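Local coordinates for protein 7beta-hydroxysteroid dehydrogenase (PDB 5FYD) that reduces the 7-oxo group of 7-oxolithocholate with NADPH to give ursodeoxycholate, acting as a homodimeric 7beta-hydroxysteroid dehydrogenase of the short-chain family, at residues A[91-99]-A[152-160]; A[210-220]-A[231-239]. All blocks are in the same frame, centred on the assembly; numbering follows the deposited sequence. Where two conformers were deposited one is given.

Contact 1: residues A[91-99]-A[152-160]; sequences VACLHSFGK and WNGQYGAGK
His-95 lies flat against one face of the Tyr-156 ring. His-95 CD2 sits over the centre of the phenol, 3.6 Å from Tyr-156 CZ, and the planes are only 18° apart. His-95 chi1 is 42°, which holds CG between the backbone N and the carbonyl carbon and sets the imidazole over the phenol. Next to the stack, Asn-153 OD1 accepts from Ser-96 N (3.1 Å). Further on, Gly-98 N gives a nearly straight bond (175°, 2.8 Å) to Trp-152 O, arriving above the carbonyl plane. Tyr-156, the probable proton acceptor, and Lys-160 form the YxxxK motif of short-chain dehydrogenases at the start of helix 154-173. The loop after strand 85-90 thus covers one face of this tyrosine. An alanine in place of Tyr-156 would leave His-95 without its stacking partner, and the imidazole would probably be freer to turn. The two ends are looser. Lys-160 NZ donates to Val-141 O of strand 136-143. Lys-160 NZ also touches Cys-93 CB (3.8 Å) and reaches the loop carbonyls through two waters, which donate to Val-91 O and Ala-92 O. At the other, exposed end the Phe-97 and Trp-152 rings are near parallel but slid apart, with Phe-97 CE1 3.8 Å from Trp-152 CB. The extended Lys-99 chain runs alongside the indole, its CE 3.5 Å from Trp-152 NE1. Pro-192 of the second subunit packs on Phe-97.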
loop_
_atom_site.group_PDB
_atom_site.type_symbol
_atom_site.label_atom_id
_atom_site.label_comp_id
_atom_site.label_asym_id
_atom_site.label_seq_id
_atom_site.Cartn_x
_atom_site.Cartn_y
_atom_site.Cartn_z
ATOM N N VAL A 91 10.708 -14.323 4.992
ATOM C CA VAL A 91 9.832 -13.184 5.210
ATOM C C VAL A 91 9.139 -12.705 3.939
ATOM O O VAL A 91 8.066 -12.127 4.013
ATOM C CB VAL A 91 10.626 -11.969 5.774
ATOM C CG1 VAL A 91 9.673 -10.829 6.148
ATOM C CG2 VAL A 91 11.469 -12.382 6.951
ATOM N N ALA A 92 9.727 -12.942 2.779
ATOM C CA ALA A 92 9.205 -12.370 1.547
ATOM C C ALA A 92 7.829 -12.907 1.235
ATOM O O ALA A 92 7.532 -14.063 1.533
ATOM C CB ALA A 92 10.116 -12.694 0.396
ATOM N N CYS A 93 6.996 -12.074 0.626
ATOM C CA CYS A 93 5.688 -12.510 0.177
ATOM C C CYS A 93 5.235 -11.657 -0.986
ATOM O O CYS A 93 5.556 -10.463 -1.065
ATOM C CB CYS A 93 4.668 -12.428 1.313
ATOM S SG CYS A 93 4.114 -10.747 1.641
ATOM N N LEU A 94 4.466 -12.276 -1.874
ATOM C CA LEU A 94 3.935 -11.606 -3.048
ATOM C C LEU A 94 2.464 -11.928 -3.131
ATOM O O LEU A 94 2.065 -13.091 -3.096
ATOM C CB LEU A 94 4.666 -12.037 -4.322
ATOM C CG LEU A 94 4.221 -11.361 -5.622
ATOM C CD1 LEU A 94 4.383 -9.852 -5.576
ATOM C CD2 LEU A 94 4.953 -11.950 -6.818
ATOM N N HIS A 95 1.661 -10.882 -3.256
ATOM C CA HIS A 95 0.233 -11.053 -3.490
ATOM C C HIS A 95 -0.215 -10.075 -4.556
ATOM O O HIS A 95 0.511 -9.157 -4.929
ATOM C CB HIS A 95 -0.578 -10.932 -2.192
ATOM C CG HIS A 95 -0.146 -9.818 -1.285
ATOM N ND1 HIS A 95 -0.536 -8.509 -1.475
ATOM C CD2 HIS A 95 0.608 -9.826 -0.156
ATOM C CE1 HIS A 95 -0.037 -7.756 -0.508
ATOM N NE2 HIS A 95 0.670 -8.528 0.299
ATOM N N SER A 96 -1.395 -10.318 -5.084
ATOM C CA SER A 96 -1.869 -9.553 -6.221
ATOM C C SER A 96 -3.372 -9.590 -6.235
ATOM O O SER A 96 -3.963 -10.655 -6.331
ATOM C CB SER A 96 -1.315 -10.149 -7.506
ATOM O OG SER A 96 -1.600 -9.286 -8.590
ATOM N N PHE A 97 -3.982 -8.415 -6.138
ATOM C CA PHE A 97 -5.419 -8.300 -6.113
ATOM C C PHE A 97 -6.026 -8.805 -7.421
ATOM O O PHE A 97 -5.512 -8.530 -8.501
ATOM C CB PHE A 97 -5.845 -6.842 -5.867
ATOM C CG PHE A 97 -7.307 -6.597 -6.106
ATOM C CD1 PHE A 97 -8.251 -6.982 -5.165
ATOM C CD2 PHE A 97 -7.743 -5.993 -7.281
ATOM C CE1 PHE A 97 -9.612 -6.780 -5.388
ATOM C CE2 PHE A 97 -9.102 -5.777 -7.503
ATOM C CZ PHE A 97 -10.032 -6.176 -6.561
ATOM N N GLY A 98 -7.118 -9.541 -7.291
ATOM C CA GLY A 98 -7.912 -9.999 -8.415
ATOM C C GLY A 98 -8.521 -11.344 -8.149
ATOM O O GLY A 98 -7.933 -12.164 -7.425
ATOM N N LYS A 99 -9.703 -11.588 -8.716
ATOM C CA LYS A 99 -10.246 -12.936 -8.779
ATOM C C LYS A 99 -9.248 -13.818 -9.518
ATOM O O LYS A 99 -8.418 -13.319 -10.321
ATOM C CB LYS A 99 -11.582 -12.990 -9.516
ATOM C CG LYS A 99 -12.718 -12.226 -8.850
ATOM C CD LYS A 99 -14.052 -12.683 -9.387
ATOM C CE LYS A 99 -15.203 -11.968 -8.714
ATOM N NZ LYS A 99 -16.510 -12.448 -9.251
ATOM N N TRP A 152 -10.628 -12.543 -3.461
ATOM C CA TRP A 152 -10.101 -11.462 -4.317
ATOM C C TRP A 152 -8.572 -11.289 -4.242
ATOM O O TRP A 152 -8.016 -10.366 -4.815
ATOM C CB TRP A 152 -10.865 -10.128 -4.123
ATOM C CG TRP A 152 -12.195 -10.073 -4.840
ATOM C CD1 TRP A 152 -12.432 -9.561 -6.086
ATOM C CD2 TRP A 152 -13.456 -10.581 -4.377
ATOM N NE1 TRP A 152 -13.753 -9.699 -6.416
ATOM C CE2 TRP A 152 -14.410 -10.306 -5.386
ATOM C CE3 TRP A 152 -13.886 -11.177 -3.186
ATOM C CZ2 TRP A 152 -15.766 -10.647 -5.254
ATOM C CZ3 TRP A 152 -15.221 -11.536 -3.064
ATOM C CH2 TRP A 152 -16.151 -11.265 -4.096
ATOM N N ASN A 153 -7.895 -12.204 -3.549
ATOM C CA ASN A 153 -6.442 -12.251 -3.507
ATOM C C ASN A 153 -6.038 -13.663 -3.066
ATOM O O ASN A 153 -5.239 -13.848 -2.144
ATOM C CB ASN A 153 -5.898 -11.183 -2.541
ATOM C CG ASN A 153 -4.454 -10.791 -2.832
ATOM O OD1 ASN A 153 -3.696 -11.522 -3.444
ATOM N ND2 ASN A 153 -4.078 -9.588 -2.402
ATOM N N GLY A 154 -6.632 -14.644 -3.725
ATOM C CA GLY A 154 -6.624 -16.041 -3.282
ATOM C C GLY A 154 -5.254 -16.627 -2.977
ATOM O O GLY A 154 -5.066 -17.337 -1.965
ATOM N N GLN A 155 -4.274 -16.308 -3.817
ATOM C CA GLN A 155 -2.930 -16.847 -3.588
ATOM C C GLN A 155 -2.175 -16.317 -2.362
ATOM O O GLN A 155 -1.230 -16.978 -1.893
ATOM C CB GLN A 155 -2.065 -16.723 -4.843
ATOM C CG GLN A 155 -2.028 -17.990 -5.665
ATOM C CD GLN A 155 -0.689 -18.206 -6.340
ATOM O OE1 GLN A 155 0.264 -18.661 -5.736
ATOM N NE2 GLN A 155 -0.631 -17.903 -7.612
ATOM N N TYR A 156 -2.571 -15.159 -1.835
ATOM C CA TYR A 156 -2.020 -14.612 -0.566
ATOM C C TYR A 156 -2.210 -15.659 0.529
ATOM O O TYR A 156 -1.234 -16.211 1.072
ATOM C CB TYR A 156 -2.746 -13.299 -0.168
ATOM C CG TYR A 156 -2.145 -12.417 0.959
ATOM C CD1 TYR A 156 -1.079 -12.821 1.751
ATOM C CD2 TYR A 156 -2.666 -11.129 1.183
ATOM C CE1 TYR A 156 -0.542 -11.998 2.728
ATOM C CE2 TYR A 156 -2.156 -10.300 2.185
ATOM C CZ TYR A 156 -1.089 -10.727 2.946
ATOM O OH TYR A 156 -0.574 -9.887 3.929
ATOM N N GLY A 157 -3.465 -15.977 0.802
ATOM C CA GLY A 157 -3.797 -16.930 1.824
ATOM C C GLY A 157 -3.310 -18.327 1.483
ATOM O O GLY A 157 -2.868 -19.053 2.362
ATOM N N ALA A 158 -3.394 -18.710 0.211
ATOM C CA ALA A 158 -3.024 -20.077 -0.170
ATOM C C ALA A 158 -1.532 -20.301 0.083
ATOM O O ALA A 158 -1.133 -21.315 0.661
ATOM C CB ALA A 158 -3.372 -20.360 -1.626
ATOM N N GLY A 159 -0.708 -19.375 -0.402
ATOM C CA GLY A 159 0.726 -19.430 -0.205
ATOM C C GLY A 159 1.112 -19.324 1.258
ATOM O O GLY A 159 1.974 -20.078 1.740
ATOM N N LYS A 160 0.476 -18.402 1.987
ATOM C CA LYS A 160 0.771 -18.270 3.405
ATOM C C LYS A 160 0.331 -19.512 4.184
ATOM O O LYS A 160 0.989 -19.906 5.143
ATOM C CB LYS A 160 0.184 -16.983 3.994
ATOM C CG LYS A 160 0.902 -15.730 3.540
ATOM C CD LYS A 160 2.409 -15.863 3.762
ATOM C CE LYS A 160 3.109 -14.596 4.157
ATOM N NZ LYS A 160 4.567 -14.870 4.175
HETATM O O HOH W 1 5.456 -12.323 5.069
HETATM O O HOH W 2 5.385 -15.506 1.650
#

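Contact 2: residues A[210-220]-A[231-239]; sequences IALTPEECVDE and VIAGQRNKD
Ile-210 lays its CG2 methyl across the CD-NE part of Arg-236, 3.3 Å from Arg-236 NE, with Ile-210 CB over one face of the guanidinium. The edge of that group donates from NH1 to Asn-237 OD1, in plane, and also to Gly-200 O of the second subunit. Leu-212 reaches in with CD1, 3.8 Å from Ala-233 CB and close to Gly-234 CA. A CB on Gly-234 would probably run into this methyl, and its positive phi (90°) also favours glycine. Asn-237 ND2 turns back to Ala-233 O (2.9 Å), bracing the turn between strand 230-232, the last of the Rossmann-fold sheet, and helix 235-247. Glu-220 comes from helix 214-224. Its CG is anti to the backbone N (chi1 -178°), and the extended chain carries the carboxylate to that turn. Each Glu-220 oxygen uses its syn lone pair: OE1 for Gly-234 N (2.9 Å), OE2 for Lys-238 NZ (2.6 Å). Lys-238 NZ also donates to Ile-232 O (2.7 Å), and Lys-224 makes a second salt bridge to Glu-220 OE2. With two lysines and a helix N terminus around it, the Glu-220 carboxylate is likely to stay ionised.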
loop_
_atom_site.group_PDB
_atom_site.type_symbol
_atom_site.label_atom_id
_atom_site.label_comp_id
_atom_site.label_asym_id
_atom_site.label_seq_id
_atom_site.Cartn_x
_atom_site.Cartn_y
_atom_site.Cartn_z
ATOM N N ILE A 210 -5.402 -2.437 16.396
ATOM C CA ILE A 210 -5.114 -3.830 16.034
ATOM C C ILE A 210 -3.891 -4.039 15.125
ATOM O O ILE A 210 -3.685 -5.157 14.640
ATOM C CB ILE A 210 -6.371 -4.515 15.426
ATOM C CG1 ILE A 210 -6.834 -3.839 14.123
ATOM C CG2 ILE A 210 -7.510 -4.520 16.443
ATOM C CD1 ILE A 210 -6.181 -4.361 12.862
ATOM N N ALA A 211 -3.086 -2.999 14.884
ATOM C CA ALA A 211 -1.807 -3.166 14.174
ATOM C C ALA A 211 -0.651 -3.303 15.152
ATOM O O ALA A 211 -0.572 -2.580 16.144
ATOM C CB ALA A 211 -1.545 -2.015 13.220
ATOM N N LEU A 212 0.253 -4.237 14.861
ATOM C CA LEU A 212 1.454 -4.424 15.652
ATOM C C LEU A 212 2.615 -3.816 14.900
ATOM O O LEU A 212 2.578 -3.724 13.690
ATOM C CB LEU A 212 1.725 -5.925 15.860
ATOM C CG LEU A 212 0.584 -6.730 16.482
ATOM C CD1 LEU A 212 0.933 -8.210 16.431
ATOM C CD2 LEU A 212 0.307 -6.289 17.915
ATOM N N THR A 213 3.650 -3.415 15.617
ATOM C CA THR A 213 4.893 -2.997 14.971
ATOM C C THR A 213 5.706 -4.218 14.557
ATOM O O THR A 213 5.594 -5.286 15.180
ATOM C CB THR A 213 5.770 -2.119 15.857
ATOM O OG1 THR A 213 6.342 -2.896 16.921
ATOM C CG2 THR A 213 4.967 -0.917 16.406
ATOM N N PRO A 214 6.522 -4.075 13.511
ATOM C CA PRO A 214 7.386 -5.198 13.128
ATOM C C PRO A 214 8.242 -5.700 14.297
ATOM O O PRO A 214 8.410 -6.915 14.481
ATOM C CB PRO A 214 8.262 -4.604 12.026
ATOM C CG PRO A 214 7.459 -3.473 11.451
ATOM C CD PRO A 214 6.624 -2.939 12.576
ATOM N N GLU A 215 8.770 -4.771 15.093
ATOM C CA GLU A 215 9.602 -5.138 16.234
ATOM C C GLU A 215 8.889 -5.992 17.265
ATOM O O GLU A 215 9.494 -6.918 17.794
ATOM C CB GLU A 215 10.198 -3.905 16.910
ATOM C CG GLU A 215 11.384 -3.379 16.135
ATOM C CD GLU A 215 11.977 -2.108 16.705
ATOM O OE1 GLU A 215 11.770 -1.808 17.908
ATOM O OE2 GLU A 215 12.667 -1.417 15.928
ATOM N N GLU A 216 7.629 -5.684 17.571
ATOM C CA GLU A 216 6.883 -6.459 18.563
ATOM C C GLU A 216 6.579 -7.867 18.050
ATOM O O GLU A 216 6.595 -8.832 18.823
ATOM C CB GLU A 216 5.619 -5.706 19.000
ATOM C CG GLU A 216 5.955 -4.628 20.022
ATOM C CD GLU A 216 5.291 -3.307 19.730
ATOM O OE1 GLU A 216 4.169 -3.322 19.177
ATOM O OE2 GLU A 216 5.913 -2.262 20.037
ATOM N N CYS A 217 6.341 -7.993 16.740
ATOM C CA CYS A 217 6.161 -9.312 16.118
ATOM C C CYS A 217 7.423 -10.162 16.240
ATOM O O CYS A 217 7.367 -11.324 16.651
ATOM C CB CYS A 217 5.837 -9.200 14.643
ATOM S SG CYS A 217 4.256 -8.374 14.351
ATOM N N VAL A 218 8.558 -9.571 15.866
ATOM C CA VAL A 218 9.838 -10.269 15.983
ATOM C C VAL A 218 10.211 -10.585 17.431
ATOM O O VAL A 218 10.713 -11.670 17.724
ATOM C CB VAL A 218 10.942 -9.494 15.247
ATOM C CG1 VAL A 218 12.307 -10.089 15.510
ATOM C CG2 VAL A 218 10.651 -9.508 13.748
ATOM N N ASP A 219 9.965 -9.639 18.344
ATOM C CA ASP A 219 10.201 -9.896 19.755
ATOM C C ASP A 219 9.390 -11.099 20.261
ATOM O O ASP A 219 9.944 -11.983 20.926
ATOM C CB ASP A 219 9.914 -8.656 20.607
ATOM C CG ASP A 219 11.050 -7.637 20.553
ATOM O OD1 ASP A 219 12.169 -7.988 20.110
ATOM O OD2 ASP A 219 10.818 -6.482 20.970
ATOM N N GLU A 220 8.110 -11.164 19.905
ATOM C CA GLU A 220 7.293 -12.304 20.321
ATOM C C GLU A 220 7.799 -13.623 19.715
ATOM O O GLU A 220 7.900 -14.628 20.413
ATOM C CB GLU A 220 5.820 -12.095 19.977
ATOM C CG GLU A 220 4.971 -13.252 20.458
ATOM C CD GLU A 220 3.471 -13.017 20.330
ATOM O OE1 GLU A 220 3.030 -11.995 19.769
ATOM O OE2 GLU A 220 2.734 -13.892 20.798
ATOM N N VAL A 231 2.634 -19.679 16.379
ATOM C CA VAL A 231 2.280 -18.528 17.205
ATOM C C VAL A 231 1.570 -17.549 16.317
ATOM O O VAL A 231 1.985 -17.307 15.187
ATOM C CB VAL A 231 3.539 -17.842 17.751
ATOM C CG1 VAL A 231 3.220 -16.549 18.527
ATOM C CG2 VAL A 231 4.326 -18.823 18.611
ATOM N N ILE A 232 0.483 -16.992 16.830
ATOM C CA ILE A 232 -0.174 -15.856 16.180
ATOM C C ILE A 232 0.323 -14.605 16.897
ATOM O O ILE A 232 0.193 -14.508 18.103
ATOM C CB ILE A 232 -1.702 -15.980 16.233
ATOM C CG1 ILE A 232 -2.152 -17.152 15.345
ATOM C CG2 ILE A 232 -2.368 -14.680 15.751
ATOM C CD1 ILE A 232 -3.572 -17.575 15.553
ATOM N N ALA A 233 0.883 -13.651 16.166
ATOM C CA ALA A 233 1.452 -12.449 16.791
ATOM C C ALA A 233 0.363 -11.561 17.344
ATOM O O ALA A 233 -0.579 -11.213 16.641
ATOM C CB ALA A 233 2.299 -11.675 15.791
ATOM N N GLY A 234 0.502 -11.217 18.620
ATOM C CA GLY A 234 -0.355 -10.254 19.276
ATOM C C GLY A 234 -1.565 -10.915 19.913
ATOM O O GLY A 234 -2.170 -11.815 19.348
ATOM N N GLN A 235 -1.940 -10.429 21.093
ATOM C CA GLN A 235 -3.049 -11.012 21.839
ATOM C C GLN A 235 -4.392 -10.894 21.126
ATOM O O GLN A 235 -5.159 -11.867 21.038
ATOM C CB GLN A 235 -3.126 -10.391 23.244
ATOM C CG GLN A 235 -4.086 -11.125 24.168
ATOM C CD GLN A 235 -3.714 -12.586 24.382
ATOM O OE1 GLN A 235 -2.561 -12.909 24.653
ATOM N NE2 GLN A 235 -4.685 -13.471 24.258
ATOM N N ARG A 236 -4.694 -9.706 20.624
ATOM C CA ARG A 236 -5.966 -9.479 19.956
ATOM C C ARG A 236 -6.144 -10.424 18.768
ATOM O O ARG A 236 -7.246 -10.902 18.507
ATOM C CB ARG A 236 -6.079 -8.015 19.485
ATOM C CG ARG A 236 -7.284 -7.706 18.596
ATOM C CD ARG A 236 -7.005 -7.899 17.094
ATOM N NE ARG A 236 -8.218 -7.763 16.272
ATOM C CZ ARG A 236 -8.371 -8.194 15.015
ATOM N NH1 ARG A 236 -7.396 -8.842 14.366
ATOM N NH2 ARG A 236 -9.534 -7.988 14.396
ATOM N N ASN A 237 -5.068 -10.632 18.004
ATOM C CA ASN A 237 -5.136 -11.523 16.849
ATOM C C ASN A 237 -5.377 -12.950 17.261
ATOM O O ASN A 237 -6.157 -13.635 16.618
ATOM C CB ASN A 237 -3.856 -11.450 16.022
ATOM C CG ASN A 237 -3.714 -10.138 15.289
ATOM O OD1 ASN A 237 -4.710 -9.513 14.919
ATOM N ND2 ASN A 237 -2.468 -9.716 15.059
ATOM N N LYS A 238 -4.718 -13.403 18.331
ATOM C CA LYS A 238 -4.950 -14.754 18.850
ATOM C C LYS A 238 -6.418 -14.972 19.209
ATOM O O LYS A 238 -7.031 -15.987 18.851
ATOM C CB LYS A 238 -4.124 -15.050 20.111
ATOM C CG LYS A 238 -2.627 -15.138 19.939
ATOM C CD LYS A 238 -1.931 -15.215 21.312
ATOM C CE LYS A 238 -0.403 -15.204 21.199
ATOM N NZ LYS A 238 0.099 -13.893 20.732
ATOM N N ASP A 239 -6.952 -14.018 19.942
ATOM C CA ASP A 239 -8.330 -14.105 20.416
ATOM C C ASP A 239 -9.330 -13.964 19.274
ATOM O O ASP A 239 -10.378 -14.603 19.291
ATOM C CB ASP A 239 -8.598 -13.049 21.475
ATOM C CG ASP A 239 -7.760 -13.232 22.727
ATOM O OD1 ASP A 239 -7.324 -14.360 23.049
ATOM O OD2 ASP A 239 -7.548 -12.218 23.423
HETATM O O HOH W 3 -4.233 -7.652 12.887
#

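In the fold
From the N terminus, the chain first builds strands 10-14, 34-39, 60-64 and 85-90. Contact 1 opens directly after the last; its segments stand 53 residues apart at their nearest ends, with helix 105-132 and strand 136-143 between them. It ties the loop after strand 85-90 to the start of helix 154-173. The chain then adds strand 179-186 before contact 2 opens. This second closure is short, 11 residues at the nearest ends, and joins helix 214-224 and the segment before it to strand 230-232, outermost in this chain's sheet, and helix 235-247. The two run in series, neither nesting nor crossing. Their centres are about 20 Å apart without touching, yet both reach the second subunit.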